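Local coordinates for ABC-type branched-chain amino acid transport systems periplasmic component-like protein (PDB 4N03), which probably binds fatty acids outside the membrane and delivers them to an ABC transporter, as a substrate-binding protein of the leucine-binding protein family, at residues Thr144-Tyr148 / Asp149-Ile153; Phe359-Phe362 / Asp363-Ala366. All blocks are in the same frame, centred on the assembly; numbering follows the deposited sequence. Where two conformers were deposited one is given.

Interaction 1: Thr144-Tyr148 / Asp149-Ile153; sequences TGTTY and DVDMI. With PLM (palmitic acid), chain B.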
loop_
_atom_site.group_PDB
_atom_site.type_symbol
_atom_site.label_atom_id
_atom_site.label_comp_id
_atom_site.label_asym_id
_atom_site.label_seq_id
_atom_site.Cartn_x
_atom_site.Cartn_y
_atom_site.Cartn_z
ATOM N N THR A 144 -2.750 6.497 -2.113
ATOM C CA THR A 144 -1.374 6.989 -2.181
ATOM C C THR A 144 -0.614 6.329 -3.322
ATOM O O THR A 144 -1.081 5.331 -3.866
ATOM C CB THR A 144 -0.658 6.727 -0.861
ATOM O OG1 THR A 144 -0.690 5.331 -0.597
ATOM C CG2 THR A 144 -1.321 7.492 0.299
ATOM N N GLY A 145 0.506 6.867 -3.723
ATOM C CA GLY A 145 1.362 6.205 -4.681
ATOM C C GLY A 145 0.664 5.964 -6.016
ATOM O O GLY A 145 -0.145 6.793 -6.475
ATOM N N THR A 146 1.055 4.869 -6.640
ATOM C CA THR A 146 0.462 4.358 -7.867
ATOM C C THR A 146 -0.703 3.434 -7.538
ATOM O O THR A 146 -0.852 2.948 -6.396
ATOM C CB THR A 146 1.513 3.513 -8.607
ATOM O OG1 THR A 146 1.974 2.557 -7.642
ATOM C CG2 THR A 146 2.672 4.322 -9.119
ATOM N N THR A 147 -1.525 3.149 -8.538
ATOM C CA THR A 147 -2.465 2.055 -8.472
ATOM C C THR A 147 -1.854 0.774 -9.005
ATOM O O THR A 147 -0.852 0.782 -9.716
ATOM C CB THR A 147 -3.756 2.433 -9.204
ATOM O OG1 THR A 147 -3.471 2.953 -10.499
ATOM C CG2 THR A 147 -4.512 3.445 -8.401
ATOM N N TYR A 148 -2.486 -0.350 -8.675
ATOM C CA TYR A 148 -1.898 -1.645 -8.954
ATOM C C TYR A 148 -1.645 -1.919 -10.410
ATOM O O TYR A 148 -0.713 -2.583 -10.816
ATOM C CB TYR A 148 -2.772 -2.750 -8.415
ATOM C CG TYR A 148 -2.785 -2.883 -6.926
ATOM C CD1 TYR A 148 -1.600 -2.973 -6.162
ATOM C CD2 TYR A 148 -3.964 -2.897 -6.240
ATOM C CE1 TYR A 148 -1.640 -3.116 -4.786
ATOM C CE2 TYR A 148 -3.993 -3.055 -4.863
ATOM C CZ TYR A 148 -2.817 -3.172 -4.131
ATOM O OH TYR A 148 -2.779 -3.327 -2.758
ATOM N N ASP A 149 -2.594 -1.483 -11.261
ATOM C CA ASP A 149 -2.493 -1.603 -12.708
ATOM C C ASP A 149 -1.269 -0.897 -13.256
ATOM O O ASP A 149 -0.511 -1.471 -14.005
ATOM C CB ASP A 149 -3.776 -1.211 -13.426
ATOM C CG ASP A 149 -4.395 0.112 -13.039
ATOM O OD1 ASP A 149 -3.837 0.846 -12.188
ATOM O OD2 ASP A 149 -5.491 0.388 -13.598
ATOM N N VAL A 150 -1.087 0.362 -12.851
ATOM C CA VAL A 150 0.081 1.109 -13.260
ATOM C C VAL A 150 1.360 0.431 -12.815
ATOM O O VAL A 150 2.317 0.369 -13.591
ATOM C CB VAL A 150 -0.004 2.541 -12.674
ATOM C CG1 VAL A 150 1.328 3.304 -12.724
ATOM C CG2 VAL A 150 -1.112 3.308 -13.391
ATOM N N ASP A 151 1.420 -0.140 -11.603
ATOM C CA ASP A 151 2.612 -0.871 -11.192
ATOM C C ASP A 151 2.902 -2.063 -12.108
ATOM O O ASP A 151 4.048 -2.294 -12.441
ATOM C CB ASP A 151 2.514 -1.379 -9.759
ATOM C CG ASP A 151 2.736 -0.307 -8.719
ATOM O OD1 ASP A 151 3.325 0.735 -9.008
ATOM O OD2 ASP A 151 2.320 -0.612 -7.567
HETATM N N MSE A 152 1.884 -2.853 -12.492
HETATM C CA MSE A 152 2.129 -3.951 -13.407
HETATM C C MSE A 152 2.486 -3.479 -14.801
HETATM O O MSE A 152 3.273 -4.128 -15.453
HETATM C CB MSE A 152 0.918 -4.893 -13.471
HETATM C CG MSE A 152 0.697 -5.695 -12.188
HETATM SE SE MSE A 152 2.129 -6.957 -11.858
HETATM C CE MSE A 152 3.118 -6.031 -10.599
ATOM N N ILE A 153 1.929 -2.370 -15.258
ATOM C CA ILE A 153 2.324 -1.876 -16.583
ATOM C C ILE A 153 3.803 -1.505 -16.595
ATOM O O ILE A 153 4.578 -1.914 -17.457
ATOM C CB ILE A 153 1.435 -0.691 -16.985
ATOM C CG1 ILE A 153 -0.011 -1.178 -17.225
ATOM C CG2 ILE A 153 1.965 -0.058 -18.253
ATOM C CD1 ILE A 153 -1.011 -0.044 -17.235
HETATM C C1 PLM B . -4.951 -5.096 -0.968
HETATM O O1 PLM B . -4.931 -4.058 -1.680
HETATM O O2 PLM B . -5.990 -5.640 -0.534
HETATM C C2 PLM B . -3.635 -5.633 -0.455
HETATM C C3 PLM B . -3.235 -4.766 0.817
HETATM C C4 PLM B . -1.833 -5.044 1.308
HETATM C C5 PLM B . -1.488 -4.276 2.537
HETATM C C6 PLM B . -0.052 -4.384 3.093
HETATM C C7 PLM B . 0.825 -3.281 2.514
HETATM C C8 PLM B . 2.293 -3.380 2.821
HETATM C C9 PLM B . 3.109 -2.138 2.515
HETATM C CA PLM B . 3.708 -2.078 1.091
HETATM C CB PLM B . 4.245 -0.611 0.850
HETATM C CC PLM B . 3.671 -0.007 -0.465
HETATM C CD PLM B . 3.682 1.506 -0.516
HETATM C CE PLM B . 3.099 2.159 -1.763
HETATM C CF PLM B . 2.592 3.574 -1.448
HETATM C CG PLM B . 3.653 4.658 -1.518
#
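T147 and D149 lie side by side in the first turn of helix 148-161, where T147 OG1 donates to D149 OD1 at 2.7 Å, nearly along the C-O axis. With D149 CG set between its own backbone N and carbonyl carbon (chi1 50°), OD1 also takes V150 N at 2.9 Å, on its anti side but 34° out of the carboxylate plane. With D149 replaced by alanine, the T147 hydroxyl, V150 N and the Y398 hydroxyl bonded to OD2 would probably lose their carboxylate partner. T146 OG1 reaches D151 OD1 at 2.6 Å from above the carboxylate plane, and the same oxygen is bonded to T370. T146 CG2 rests on V150 CG1, 4.0 Å away. T147 holds the N-cap position without a side-chain cap; its O takes D151 N in the opening i to i+4 bond. This threonine-aspartate cluster is the tight part. The loose side faces the fatty-acid pocket: T144 and G145 do not touch the helix, and the Y148 ring carries its OH to palmitic acid O1, a 2.5 Å hydrogen bond with O1 at the ring edge. Beyond, selenomethionine M152 packs on helix 179-195 and strand 275-279, and I153 on helix 393-397.

Interaction 2: Phe359-Phe362 / Asp363-Ala366; sequences FTYF and DKPA
Y361 folds back against K364, with P365 O at its ring edge, in a local turn contact, part of the long loop that runs from helix 336-343 to strand 370-375. Neither half is helix or strand; a single tyrosine side chain spans the bend. It was modelled in two conformers, and what follows holds for one of them. The ring hydroxyl OH donates to P365 O, four residues on, at 2.8 Å. It comes in well off the line of the carbonyl, with a C=O...donor angle of 136°, but only 19° from the carbonyl plane. K364 O is close by, 3.3 Å from Y361 CE1.

The K364 side chain lies over one face of the ring and crosses it at about a right angle. Its CG sits 3.4 Å from Y361 CE1. The bend at chi3 (146°) brings CE over the ring, in a CH-pi contact 3.7 Å from the centroid, and NZ continues in an off-centre cation-pi contact, 4.6 Å from the same centroid. D363 adds a smaller touch, OD1 to Y361 CB at 3.6 Å.

The deeper ends of the turn are bonded to other parts of the chain: F359 O accepts from R344, and A366 pairs through its backbone with N358. F362 is backbone-bonded to G137.

Within the turn, the one hydrogen bond between the two segments is Y361 OH to P365 O, in this conformer, backed by aliphatic and cationic contact with a ring face. The tyrosine provides both its hydroxyl and its pi surface, while lysine contributes mainly methylene groups. Such an off-centre cation-pi contact between partly exposed and exposed residues is likely to add only modestly to a hold that probably varies with the tyrosine's conformer.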
loop_
_atom_site.group_PDB
_atom_site.type_symbol
_atom_site.label_atom_id
_atom_site.label_comp_id
_atom_site.label_asym_id
_atom_site.label_seq_id
_atom_site.Cartn_x
_atom_site.Cartn_y
_atom_site.Cartn_z
ATOM N N PHE A 359 -2.106 15.646 -4.279
ATOM C CA PHE A 359 -3.342 15.360 -3.608
ATOM C C PHE A 359 -4.576 16.133 -4.122
ATOM O O PHE A 359 -5.642 16.040 -3.551
ATOM C CB PHE A 359 -3.172 15.592 -2.103
ATOM C CG PHE A 359 -2.133 14.696 -1.445
ATOM C CD1 PHE A 359 -1.975 13.381 -1.867
ATOM C CD2 PHE A 359 -1.373 15.149 -0.401
ATOM C CE1 PHE A 359 -1.110 12.534 -1.253
ATOM C CE2 PHE A 359 -0.436 14.269 0.244
ATOM C CZ PHE A 359 -0.323 12.997 -0.253
ATOM N N THR A 360 -4.370 17.048 -5.066
ATOM C CA THR A 360 -5.523 17.900 -5.472
ATOM C C THR A 360 -6.593 17.163 -6.333
ATOM O O THR A 360 -7.683 17.659 -6.498
ATOM C CB THR A 360 -5.118 19.144 -6.206
ATOM O OG1 THR A 360 -4.430 18.744 -7.372
ATOM C CG2 THR A 360 -4.199 19.972 -5.400
ATOM N N TYR A 361 -6.153 16.071 -6.913
ATOM C CA TYR A 361 -7.086 15.269 -7.683
ATOM C C TYR A 361 -7.224 13.881 -7.203
ATOM O O TYR A 361 -6.470 13.422 -6.306
ATOM C CB TYR A 361 -6.609 15.243 -9.078
ATOM C CG TYR A 361 -5.257 14.645 -9.247
ATOM C CD1 TYR A 361 -5.064 13.300 -9.018
ATOM C CD2 TYR A 361 -4.161 15.409 -9.580
ATOM C CE1 TYR A 361 -3.835 12.703 -9.201
ATOM C CE2 TYR A 361 -2.925 14.812 -9.790
ATOM C CZ TYR A 361 -2.773 13.466 -9.587
ATOM O OH TYR A 361 -1.560 12.929 -9.788
ATOM N N PHE A 362 -8.248 13.222 -7.682
ATOM C CA PHE A 362 -8.549 11.865 -7.247
ATOM C C PHE A 362 -9.233 11.075 -8.396
ATOM O O PHE A 362 -9.776 10.020 -8.135
ATOM C CB PHE A 362 -9.363 11.845 -5.925
ATOM C CG PHE A 362 -10.449 12.863 -5.830
ATOM C CD1 PHE A 362 -10.177 14.129 -5.405
ATOM C CD2 PHE A 362 -11.770 12.566 -6.237
ATOM C CE1 PHE A 362 -11.176 15.090 -5.359
ATOM C CE2 PHE A 362 -12.766 13.517 -6.129
ATOM C CZ PHE A 362 -12.464 14.771 -5.739
ATOM N N ASP A 363 -9.057 11.571 -9.619
ATOM C CA ASP A 363 -9.566 10.904 -10.802
ATOM C C ASP A 363 -8.473 10.206 -11.570
ATOM O O ASP A 363 -8.681 9.836 -12.750
ATOM C CB ASP A 363 -10.284 11.897 -11.725
ATOM C CG ASP A 363 -9.384 12.956 -12.260
ATOM O OD1 ASP A 363 -8.593 13.550 -11.488
ATOM O OD2 ASP A 363 -9.432 13.227 -13.466
ATOM N N LYS A 364 -7.318 10.022 -10.944
ATOM C CA LYS A 364 -6.135 9.397 -11.541
ATOM C C LYS A 364 -5.142 9.157 -10.399
ATOM O O LYS A 364 -5.341 9.736 -9.333
ATOM C CB LYS A 364 -5.547 10.319 -12.624
ATOM C CG LYS A 364 -5.184 11.701 -12.131
ATOM C CD LYS A 364 -5.070 12.757 -13.247
ATOM C CE LYS A 364 -5.537 14.136 -12.722
ATOM N NZ LYS A 364 -5.533 15.427 -13.499
ATOM N N PRO A 365 -4.125 8.366 -10.637
ATOM C CA PRO A 365 -3.215 8.080 -9.512
ATOM C C PRO A 365 -2.419 9.317 -9.103
ATOM O O PRO A 365 -2.091 10.174 -9.903
ATOM C CB PRO A 365 -2.292 7.020 -10.104
ATOM C CG PRO A 365 -3.136 6.363 -11.180
ATOM C CD PRO A 365 -3.849 7.503 -11.787
ATOM N N ALA A 366 -2.064 9.354 -7.812
ATOM C CA ALA A 366 -1.287 10.423 -7.211
ATOM C C ALA A 366 0.133 10.531 -7.771
ATOM O O ALA A 366 0.712 11.597 -7.688
ATOM C CB ALA A 366 -1.246 10.215 -5.730
#

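Following the chain from the N terminus, interaction 1 comes first, after strand 126-129, where 144-148 turns into helix 148-161. Interaction 2 comes some two hundred residues later and closes a small turn, 359-366, ahead of strand 370-375. The two are in series, neither nested nor crossed, yet they meet in space with centres about 13 Å apart. P365 CG packs on T147 OG1 at 3.5 Å, and A366 CB lies 3.7 Å from G145 O. The buried end of the later turn thus rests on the segment leading into the helix, joining the loop before strand 370-375 to the palmitate-lining stretch ahead of helix 148-161.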